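PDB 4R9O: putative aldo/keto reductase from Salmonella enterica subsp. enterica serovar Typhimurium, which is probably an NADP-dependent oxidoreductase of the aldo/keto reductase family, although its substrate is not known. Local coordinates for residues Tyr102-Arg107 / Leu128-Pro133; Arg107-Ser112 / Gln147-Ser152; Ala166-Leu171 / Gln203-Arg208. One frame throughout, in Å; residues are numbered along the deposited sequence.

Interaction 1: residues Tyr102-Arg107 / Leu128-Pro133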
loop_
_atom_site.group_PDB
_atom_site.type_symbol
_atom_site.label_atom_id
_atom_site.label_comp_id
_atom_site.label_asym_id
_atom_site.label_seq_id
_atom_site.Cartn_x
_atom_site.Cartn_y
_atom_site.Cartn_z
ATOM N N TYR C 102 11.139 24.061 2.275
ATOM C CA TYR C 102 12.489 23.838 2.770
ATOM C C TYR C 102 13.453 24.820 2.146
ATOM O O TYR C 102 13.291 25.203 0.988
ATOM C CB TYR C 102 12.953 22.415 2.460
ATOM C CG TYR C 102 12.102 21.328 3.052
ATOM C CD1 TYR C 102 11.733 21.353 4.394
ATOM C CD2 TYR C 102 11.669 20.271 2.270
ATOM C CE1 TYR C 102 10.955 20.342 4.928
ATOM C CE2 TYR C 102 10.897 19.263 2.794
ATOM C CZ TYR C 102 10.543 19.298 4.116
ATOM O OH TYR C 102 9.760 18.284 4.616
ATOM N N ILE C 103 14.447 25.241 2.923
ATOM C CA ILE C 103 15.515 26.087 2.413
ATOM C C ILE C 103 16.829 25.553 2.955
ATOM O O ILE C 103 17.078 25.618 4.162
ATOM C CB ILE C 103 15.349 27.583 2.827
ATOM C CG1 ILE C 103 13.961 28.132 2.462
ATOM C CG2 ILE C 103 16.443 28.441 2.181
ATOM C CD1 ILE C 103 13.706 29.563 3.011
ATOM N N THR C 104 17.663 25.007 2.074
ATOM C CA THR C 104 18.940 24.465 2.503
ATOM C C THR C 104 20.115 25.036 1.718
ATOM O O THR C 104 21.173 24.414 1.634
ATOM C CB THR C 104 18.962 22.919 2.406
ATOM O OG1 THR C 104 18.574 22.499 1.086
ATOM C CG2 THR C 104 18.016 22.310 3.433
ATOM N N ASP C 105 19.930 26.221 1.149
ATOM C CA ASP C 105 21.010 26.915 0.467
ATOM C C ASP C 105 22.090 27.361 1.460
ATOM O O ASP C 105 21.829 27.520 2.656
ATOM C CB ASP C 105 20.455 28.118 -0.307
ATOM C CG ASP C 105 19.347 27.721 -1.287
ATOM O OD1 ASP C 105 19.540 26.746 -2.050
ATOM O OD2 ASP C 105 18.273 28.365 -1.281
ATOM N N ARG C 106 23.301 27.557 0.947
ATOM C CA ARG C 106 24.460 27.930 1.750
ATOM C C ARG C 106 24.258 29.194 2.608
ATOM O O ARG C 106 24.580 29.201 3.800
ATOM C CB ARG C 106 25.666 28.135 0.832
ATOM C CG ARG C 106 26.992 28.361 1.554
ATOM C CD ARG C 106 27.961 29.161 0.685
ATOM N NE ARG C 106 27.611 30.579 0.685
ATOM C CZ ARG C 106 28.241 31.513 1.398
ATOM N NH1 ARG C 106 29.282 31.191 2.160
ATOM N NH2 ARG C 106 27.838 32.776 1.335
ATOM N N ARG C 107 23.739 30.264 2.014
ATOM C CA ARG C 107 23.672 31.519 2.750
ATOM C C ARG C 107 22.568 31.471 3.822
ATOM O O ARG C 107 22.739 32.007 4.922
ATOM C CB ARG C 107 23.478 32.711 1.799
ATOM C CG ARG C 107 23.361 34.038 2.547
ATOM C CD ARG C 107 23.326 35.285 1.657
ATOM N NE ARG C 107 22.447 36.309 2.234
ATOM C CZ ARG C 107 22.818 37.553 2.521
ATOM N NH1 ARG C 107 21.945 38.406 3.051
ATOM N NH2 ARG C 107 24.066 37.945 2.297
ATOM N N LEU C 128 24.782 21.822 15.007
ATOM C CA LEU C 128 23.756 22.330 14.105
ATOM C C LEU C 128 23.262 21.201 13.199
ATOM O O LEU C 128 24.068 20.464 12.619
ATOM C CB LEU C 128 24.299 23.492 13.270
ATOM C CG LEU C 128 23.343 24.136 12.257
ATOM C CD1 LEU C 128 22.192 24.892 12.938
ATOM C CD2 LEU C 128 24.095 25.055 11.322
ATOM N N LEU C 129 21.942 21.066 13.090
ATOM C CA LEU C 129 21.338 20.017 12.272
ATOM C C LEU C 129 20.589 20.575 11.054
ATOM O O LEU C 129 20.009 21.651 11.116
ATOM C CB LEU C 129 20.361 19.184 13.107
ATOM C CG LEU C 129 20.772 18.594 14.458
ATOM C CD1 LEU C 129 19.611 17.771 15.027
ATOM C CD2 LEU C 129 22.041 17.753 14.340
ATOM N N ILE C 130 20.612 19.837 9.950
ATOM C CA ILE C 130 19.622 20.013 8.896
ATOM C C ILE C 130 18.334 19.342 9.376
ATOM O O ILE C 130 18.303 18.130 9.648
ATOM C CB ILE C 130 20.069 19.396 7.540
ATOM C CG1 ILE C 130 21.492 19.834 7.183
ATOM C CG2 ILE C 130 19.087 19.781 6.422
ATOM C CD1 ILE C 130 21.615 21.342 6.876
ATOM N N HIS C 131 17.276 20.137 9.478
ATOM C CA HIS C 131 16.052 19.731 10.163
ATOM C C HIS C 131 15.312 18.616 9.429
ATOM O O HIS C 131 14.769 17.686 10.045
ATOM C CB HIS C 131 15.142 20.950 10.323
ATOM C CG HIS C 131 14.172 20.854 11.465
ATOM N ND1 HIS C 131 13.598 21.962 12.041
ATOM C CD2 HIS C 131 13.674 19.778 12.124
ATOM C CE1 HIS C 131 12.788 21.580 13.017
ATOM N NE2 HIS C 131 12.815 20.261 13.085
ATOM N N ARG C 132 15.312 18.707 8.106
ATOM C CA ARG C 132 14.602 17.730 7.297
ATOM C C ARG C 132 15.292 17.564 5.938
ATOM O O ARG C 132 15.928 18.501 5.446
ATOM C CB ARG C 132 13.130 18.143 7.136
ATOM C CG ARG C 132 12.174 16.997 7.525
ATOM C CD ARG C 132 10.823 17.417 8.094
ATOM N NE ARG C 132 10.672 16.958 9.477
ATOM C CZ ARG C 132 10.106 17.662 10.459
ATOM N NH1 ARG C 132 9.581 18.855 10.215
ATOM N NH2 ARG C 132 10.034 17.160 11.686
ATOM N N PRO C 133 15.187 16.361 5.344
ATOM C CA PRO C 133 15.748 16.178 4.004
ATOM C C PRO C 133 14.955 16.976 2.972
ATOM O O PRO C 133 13.730 16.912 2.915
ATOM C CB PRO C 133 15.626 14.675 3.768
ATOM C CG PRO C 133 14.527 14.229 4.650
ATOM C CD PRO C 133 14.609 15.114 5.874
#

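Interaction 2: residues Arg107-Ser112 / Gln147-Ser152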
loop_
_atom_site.group_PDB
_atom_site.type_symbol
_atom_site.label_atom_id
_atom_site.label_comp_id
_atom_site.label_asym_id
_atom_site.label_seq_id
_atom_site.Cartn_x
_atom_site.Cartn_y
_atom_site.Cartn_z
ATOM N N ARG C 107 23.739 30.264 2.014
ATOM C CA ARG C 107 23.672 31.519 2.750
ATOM C C ARG C 107 22.568 31.471 3.822
ATOM O O ARG C 107 22.739 32.007 4.922
ATOM C CB ARG C 107 23.478 32.711 1.799
ATOM C CG ARG C 107 23.361 34.038 2.547
ATOM C CD ARG C 107 23.326 35.285 1.657
ATOM N NE ARG C 107 22.447 36.309 2.234
ATOM C CZ ARG C 107 22.818 37.553 2.521
ATOM N NH1 ARG C 107 21.945 38.406 3.051
ATOM N NH2 ARG C 107 24.066 37.945 2.297
ATOM N N HIS C 108 21.460 30.797 3.530
ATOM C CA HIS C 108 20.413 30.608 4.535
ATOM C C HIS C 108 20.898 29.802 5.754
ATOM O O HIS C 108 20.554 30.111 6.895
ATOM C CB HIS C 108 19.198 29.912 3.921
ATOM C CG HIS C 108 18.115 29.614 4.914
ATOM N ND1 HIS C 108 17.222 30.568 5.350
ATOM C CD2 HIS C 108 17.790 28.468 5.561
ATOM C CE1 HIS C 108 16.392 30.026 6.225
ATOM N NE2 HIS C 108 16.714 28.752 6.369
ATOM N N ILE C 109 21.683 28.763 5.510
ATOM C CA ILE C 109 22.216 27.966 6.604
ATOM C C ILE C 109 23.113 28.846 7.480
ATOM O O ILE C 109 23.001 28.849 8.710
ATOM C CB ILE C 109 22.997 26.739 6.077
ATOM C CG1 ILE C 109 22.030 25.788 5.352
ATOM C CG2 ILE C 109 23.725 26.050 7.225
ATOM C CD1 ILE C 109 22.707 24.610 4.578
ATOM N N ILE C 110 23.978 29.618 6.836
ATOM C CA ILE C 110 24.884 30.489 7.565
ATOM C C ILE C 110 24.103 31.547 8.344
ATOM O O ILE C 110 24.360 31.761 9.523
ATOM C CB ILE C 110 25.891 31.167 6.616
ATOM C CG1 ILE C 110 26.813 30.106 5.999
ATOM C CG2 ILE C 110 26.678 32.259 7.343
ATOM C CD1 ILE C 110 27.875 30.663 5.088
ATOM N N LEU C 111 23.141 32.186 7.686
ATOM C CA LEU C 111 22.368 33.247 8.321
ATOM C C LEU C 111 21.483 32.693 9.441
ATOM O O LEU C 111 21.294 33.350 10.458
ATOM C CB LEU C 111 21.526 33.995 7.292
ATOM C CG LEU C 111 22.312 34.839 6.273
ATOM C CD1 LEU C 111 21.370 35.584 5.331
ATOM C CD2 LEU C 111 23.305 35.801 6.936
ATOM N N SER C 112 20.957 31.484 9.261
ATOM C CA SER C 112 20.166 30.837 10.317
ATOM C C SER C 112 20.979 30.562 11.581
ATOM O O SER C 112 20.530 30.844 12.690
ATOM C CB SER C 112 19.570 29.528 9.812
ATOM O OG SER C 112 18.637 29.783 8.783
ATOM N N GLN C 147 31.414 24.048 6.550
ATOM C CA GLN C 147 32.838 24.406 6.556
ATOM C C GLN C 147 33.077 25.797 7.124
ATOM O O GLN C 147 33.978 26.008 7.944
ATOM C CB GLN C 147 33.441 24.353 5.147
ATOM C CG GLN C 147 33.637 22.966 4.553
ATOM C CD GLN C 147 33.546 21.877 5.588
ATOM O OE1 GLN C 147 32.487 21.280 5.789
ATOM N NE2 GLN C 147 34.659 21.609 6.260
ATOM N N HIS C 148 32.293 26.759 6.658
ATOM C CA HIS C 148 32.486 28.123 7.099
ATOM C C HIS C 148 32.192 28.260 8.590
ATOM O O HIS C 148 32.941 28.888 9.324
ATOM C CB HIS C 148 31.608 29.080 6.301
ATOM C CG HIS C 148 31.667 30.489 6.803
ATOM N ND1 HIS C 148 30.647 31.061 7.530
ATOM C CD2 HIS C 148 32.636 31.425 6.712
ATOM C CE1 HIS C 148 30.977 32.300 7.848
ATOM N NE2 HIS C 148 32.180 32.545 7.362
ATOM N N LEU C 149 31.088 27.673 9.025
ATOM C CA LEU C 149 30.659 27.757 10.420
ATOM C C LEU C 149 31.659 27.057 11.351
ATOM O O LEU C 149 31.898 27.493 12.485
ATOM C CB LEU C 149 29.263 27.140 10.577
ATOM C CG LEU C 149 28.028 28.001 10.290
ATOM C CD1 LEU C 149 28.170 28.800 9.022
ATOM C CD2 LEU C 149 26.774 27.148 10.205
ATOM N N HIS C 150 32.236 25.963 10.865
ATOM C CA HIS C 150 33.241 25.231 11.626
ATOM C C HIS C 150 34.561 26.002 11.689
ATOM O O HIS C 150 35.195 26.077 12.745
ATOM C CB HIS C 150 33.460 23.844 11.014
ATOM C CG HIS C 150 34.377 22.969 11.810
ATOM N ND1 HIS C 150 33.964 22.290 12.937
ATOM C CD2 HIS C 150 35.687 22.664 11.647
ATOM C CE1 HIS C 150 34.980 21.600 13.428
ATOM N NE2 HIS C 150 36.034 21.806 12.664
ATOM N N GLN C 151 34.957 26.586 10.560
ATOM C CA GLN C 151 36.193 27.368 10.475
ATOM C C GLN C 151 36.232 28.541 11.459
ATOM O O GLN C 151 37.296 28.909 11.929
ATOM C CB GLN C 151 36.401 27.901 9.046
ATOM C CG GLN C 151 35.859 29.320 8.833
ATOM C CD GLN C 151 36.675 30.163 7.879
ATOM O OE1 GLN C 151 37.828 30.497 8.158
ATOM N NE2 GLN C 151 36.069 30.533 6.751
ATOM N N SER C 152 35.075 29.116 11.769
ATOM C CA SER C 152 35.016 30.336 12.574
ATOM C C SER C 152 34.765 30.061 14.054
ATOM O O SER C 152 34.783 30.976 14.871
ATOM C CB SER C 152 33.929 31.263 12.039
ATOM O OG SER C 152 32.663 30.636 12.138
#

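Interaction 3: residues Ala166-Leu171 / Gln203-Arg208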
loop_
_atom_site.group_PDB
_atom_site.type_symbol
_atom_site.label_atom_id
_atom_site.label_comp_id
_atom_site.label_asym_id
_atom_site.label_seq_id
_atom_site.Cartn_x
_atom_site.Cartn_y
_atom_site.Cartn_z
ATOM N N ALA C 166 20.371 6.955 2.432
ATOM C CA ALA C 166 20.977 7.481 1.204
ATOM C C ALA C 166 21.169 9.008 1.294
ATOM O O ALA C 166 22.172 9.554 0.828
ATOM C CB ALA C 166 20.128 7.115 -0.025
ATOM N N GLN C 167 20.219 9.703 1.903
ATOM C CA GLN C 167 20.402 11.144 2.129
ATOM C C GLN C 167 21.567 11.419 3.089
ATOM O O GLN C 167 22.336 12.375 2.903
ATOM C CB GLN C 167 19.105 11.764 2.660
ATOM C CG GLN C 167 18.019 11.856 1.570
ATOM C CD GLN C 167 16.625 11.850 2.149
ATOM O OE1 GLN C 167 15.633 11.994 1.429
ATOM N NE2 GLN C 167 16.539 11.676 3.465
ATOM N N PHE C 168 21.685 10.570 4.111
ATOM C CA PHE C 168 22.760 10.672 5.086
ATOM C C PHE C 168 24.115 10.469 4.393
ATOM O O PHE C 168 25.051 11.245 4.590
ATOM C CB PHE C 168 22.547 9.649 6.211
ATOM C CG PHE C 168 23.530 9.767 7.343
ATOM C CD1 PHE C 168 23.208 10.475 8.487
ATOM C CD2 PHE C 168 24.774 9.167 7.261
ATOM C CE1 PHE C 168 24.113 10.585 9.539
ATOM C CE2 PHE C 168 25.686 9.277 8.298
ATOM C CZ PHE C 168 25.355 9.989 9.440
ATOM N N THR C 169 24.214 9.434 3.565
ATOM C CA THR C 169 25.471 9.135 2.905
ATOM C C THR C 169 25.864 10.219 1.902
ATOM O O THR C 169 27.035 10.568 1.769
ATOM C CB THR C 169 25.383 7.783 2.206
ATOM O OG1 THR C 169 25.205 6.782 3.213
ATOM C CG2 THR C 169 26.650 7.499 1.422
ATOM N N LEU C 170 24.874 10.745 1.199
ATOM C CA LEU C 170 25.095 11.855 0.283
ATOM C C LEU C 170 25.773 13.032 0.990
ATOM O O LEU C 170 26.813 13.522 0.542
ATOM C CB LEU C 170 23.765 12.303 -0.332
ATOM C CG LEU C 170 23.793 13.662 -1.053
ATOM C CD1 LEU C 170 24.844 13.660 -2.188
ATOM C CD2 LEU C 170 22.407 14.011 -1.585
ATOM N N LEU C 171 25.185 13.486 2.096
ATOM C CA LEU C 171 25.729 14.653 2.772
ATOM C C LEU C 171 27.087 14.307 3.345
ATOM O O LEU C 171 28.026 15.086 3.214
ATOM C CB LEU C 171 24.785 15.162 3.865
ATOM C CG LEU C 171 25.199 16.453 4.577
ATOM C CD1 LEU C 171 25.574 17.575 3.603
ATOM C CD2 LEU C 171 24.081 16.925 5.497
ATOM N N GLN C 203 23.805 2.269 13.841
ATOM C CA GLN C 203 24.569 1.294 14.610
ATOM C C GLN C 203 25.871 0.936 13.889
ATOM O O GLN C 203 26.919 0.839 14.513
ATOM C CB GLN C 203 23.763 0.016 14.878
ATOM C CG GLN C 203 24.556 -0.975 15.714
ATOM C CD GLN C 203 23.904 -2.340 15.891
ATOM O OE1 GLN C 203 22.687 -2.504 15.771
ATOM N NE2 GLN C 203 24.725 -3.324 16.202
ATOM N N GLN C 204 25.814 0.768 12.573
ATOM C CA GLN C 204 26.997 0.354 11.826
ATOM C C GLN C 204 28.093 1.411 11.929
ATOM O O GLN C 204 29.260 1.094 12.137
ATOM C CB GLN C 204 26.653 0.099 10.351
ATOM C CG GLN C 204 27.850 -0.330 9.516
ATOM C CD GLN C 204 27.488 -0.586 8.063
ATOM O OE1 GLN C 204 26.375 -1.005 7.754
ATOM N NE2 GLN C 204 28.428 -0.327 7.165
ATOM N N LEU C 205 27.697 2.668 11.791
ATOM C CA LEU C 205 28.633 3.785 11.840
ATOM C C LEU C 205 28.992 4.208 13.263
ATOM O O LEU C 205 29.806 5.102 13.444
ATOM C CB LEU C 205 28.054 4.986 11.080
ATOM C CG LEU C 205 27.830 4.781 9.587
ATOM C CD1 LEU C 205 27.332 6.068 8.949
ATOM C CD2 LEU C 205 29.112 4.340 8.938
ATOM N N ARG C 206 28.387 3.556 14.254
ATOM C CA ARG C 206 28.567 3.887 15.675
ATOM C C ARG C 206 28.167 5.329 15.982
ATOM O O ARG C 206 28.807 6.013 16.781
ATOM C CB ARG C 206 30.005 3.632 16.119
ATOM C CG ARG C 206 30.462 2.190 15.826
ATOM C CD ARG C 206 31.761 1.818 16.520
ATOM N NE ARG C 206 32.153 0.451 16.173
ATOM C CZ ARG C 206 31.692 -0.642 16.775
ATOM N NH1 ARG C 206 30.831 -0.544 17.786
ATOM N NH2 ARG C 206 32.105 -1.839 16.381
ATOM N N ILE C 207 27.096 5.769 15.330
ATOM C CA ILE C 207 26.505 7.084 15.542
ATOM C C ILE C 207 25.185 6.900 16.262
ATOM O O ILE C 207 24.324 6.140 15.817
ATOM C CB ILE C 207 26.291 7.827 14.208
ATOM C CG1 ILE C 207 27.649 8.172 13.584
ATOM C CG2 ILE C 207 25.417 9.078 14.393
ATOM C CD1 ILE C 207 27.603 8.549 12.137
ATOM N N ARG C 208 25.024 7.589 17.387
ATOM C CA ARG C 208 23.824 7.416 18.183
ATOM C C ARG C 208 22.758 8.453 17.823
ATOM O O ARG C 208 23.026 9.660 17.787
ATOM C CB ARG C 208 24.177 7.470 19.674
ATOM C CG ARG C 208 25.099 6.321 20.085
ATOM C CD ARG C 208 25.633 6.449 21.506
ATOM N NE ARG C 208 24.604 6.257 22.529
ATOM C CZ ARG C 208 24.858 5.875 23.778
ATOM N NH1 ARG C 208 26.106 5.629 24.153
ATOM N NH2 ARG C 208 23.865 5.730 24.650
#

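Interaction 1: residues Tyr102-Arg107 / Leu128-Pro133
T104 OG1 is hydrogen-bonded to the carboxylate of D134, just after the 128-133 segment, while T104 CG2 meets I130. R285 of the second subunit adds a weak bond to the same hydroxyl oxygen. The torsion of T104 separates the two roles: chi1 of 53° puts OG1 between the backbone N and the carbonyl carbon. CG2 is then left to face I130, and the two CG2 methyls of T104 and I130 lie 4.1 Å apart. The two side chains cross at about a right angle. I130 also packs on I109, V142 and F146.

The 128-133 segment runs off the C-terminal end of strand 125-130 of the TIM barrel. Strands 82-90 and 125-130 are parallel neighbours, and helix 106-119 lies in the beta-alpha-beta crossover between them. Residues 102-107 run from the short strand 101-102, antiparallel to 82-90, into that helix.

Y102 makes the larger part of the contact. Its ring lies obliquely near the aliphatic part of R132, with Y102 CE1 3.8 Å from R132 CB. Y102 OH is 3.7 Å from R132 CD, a contact with carbon. On the same ring, Y102 CE2 comes 3.7 Å from the carbonyl O of P133. The R132 chain bends at chi3, -117°, and its end leads away from Y102. The R132 side chain also lies close to N162 and W212, probable NADP-binding residues. The guanidinium plane is turned 56° from the tyrosine ring, and E224 of the third subunit forms a long, weak ion pair with it.

Interaction 2: residues Arg107-Ser112 / Gln147-Ser152
I110 of helix 106-119 and L149 of helix 139-151 make the main apolar contact. Their nearest atoms are I110 CG1 and L149 CD1, 3.6 Å apart. The same leucine methyl also lies 4.1 Å from I110 CB, so it rests alongside the base of the isoleucine. The side chains approach at a slant. I110 has CG1 anti to its carbonyl carbon, chi1 -66°, which brings the branch nearer to the other helix. I109 adds a looser contact, with I109 CG2 4.4 Å from L149 CD2. A145 of helix 139-151 packs against both isoleucines. L149 also packs on V155 and F158 of strand 155-161.

One contact joins an apolar group to a ring. I110 CD1 lies 3.7 Å from H148 ND1, and the two side chains cross at about a right angle. The methyl meets the imidazole obliquely.

The hydrogen bonds run within the helices. S112 OG donates to H108 O at 2.7 Å, from 36° above the carbonyl plane. S112 N donates to the same oxygen from the opposite face, so H108 O is gripped twice. S112 OG also lies over one face of the H108 ring, near its rim.

These two helices belong to the outer layer of the TIM barrel. Their local axes are 10.5 Å apart and run in roughly the same direction, at 32°. The chemistry across the interface is mainly dispersion between branched aliphatic side chains, with the H148 ring at one margin. H148 ND1 is buried by it and has no polar partner in the model, which would probably carry a modest energetic cost.

Interaction 3: residues Ala166-Leu171 / Gln203-Arg208
L205 is the first residue of the 203-208 segment to reach F168. L205 CD1 lies 3.7 Å from F168 CE2, and the two side chains come from opposite directions. The methyl meets the ring obliquely. L205 sits in the last turn of helix 198-205, and Q201 from the same helix also packs on F168.

R206 follows with a positive phi of 59°. It closes the helix as a Schellman motif, and R206 N is bonded back to Q203 O at 3.1 Å. Its side chain leaves the contact and forms a salt bridge with D140 of the fourth subunit. R174 of that subunit also bonds to the carbonyl oxygens of Q203 and Q204, so this helix end is part of a subunit interface.

I207 comes next, and the turn at R206 brings it back toward F168. I207 CD1 lies 3.8 Å from F168 CZ, the atom beside CE2. The phenyl group therefore meets two methyls at its far end. F168 reaches them because its CG is anti to the backbone N, chi1 -174°, which extends the ring away from helix 165-173. V160 and L179 pack on the same side chain.

R208 then heads into strand 210-212 of the barrel. Its NE is bonded to Q259 O, and its carbonyl oxygen to T181 OG1.

Helices 165-173 and 198-205 are consecutive outer helices of the TIM barrel. Across them one aromatic ring meets two methyls, so the contact depends on apolar fit. The R206 guanidinium, R208 NE and the carbonyls of Q203 and Q204 have partners elsewhere.

Interactions 1 and 2 share helix 106-119 and touch directly: T104 O and I130 CD1 both meet I109 CD1, and L128 packs on L149. Interaction 1 is partly buried, close to the probable cofactor site, and mixes aliphatic, aromatic and polar groups; other subunits reach it. Interaction 2 is buried, away from the annotated sites, and no other chain touches its segments. Interaction 3 lies further round the barrel, about 22 Å from interaction 2 between centres. It is mostly buried, but L205 is exposed, and other subunits touch both its segments. Interactions 2 and 3 are apolar, mainly aliphatic in the former, one ring against two methyls in the latter. Interactions 1 and 3 also touch, through I130 on L171.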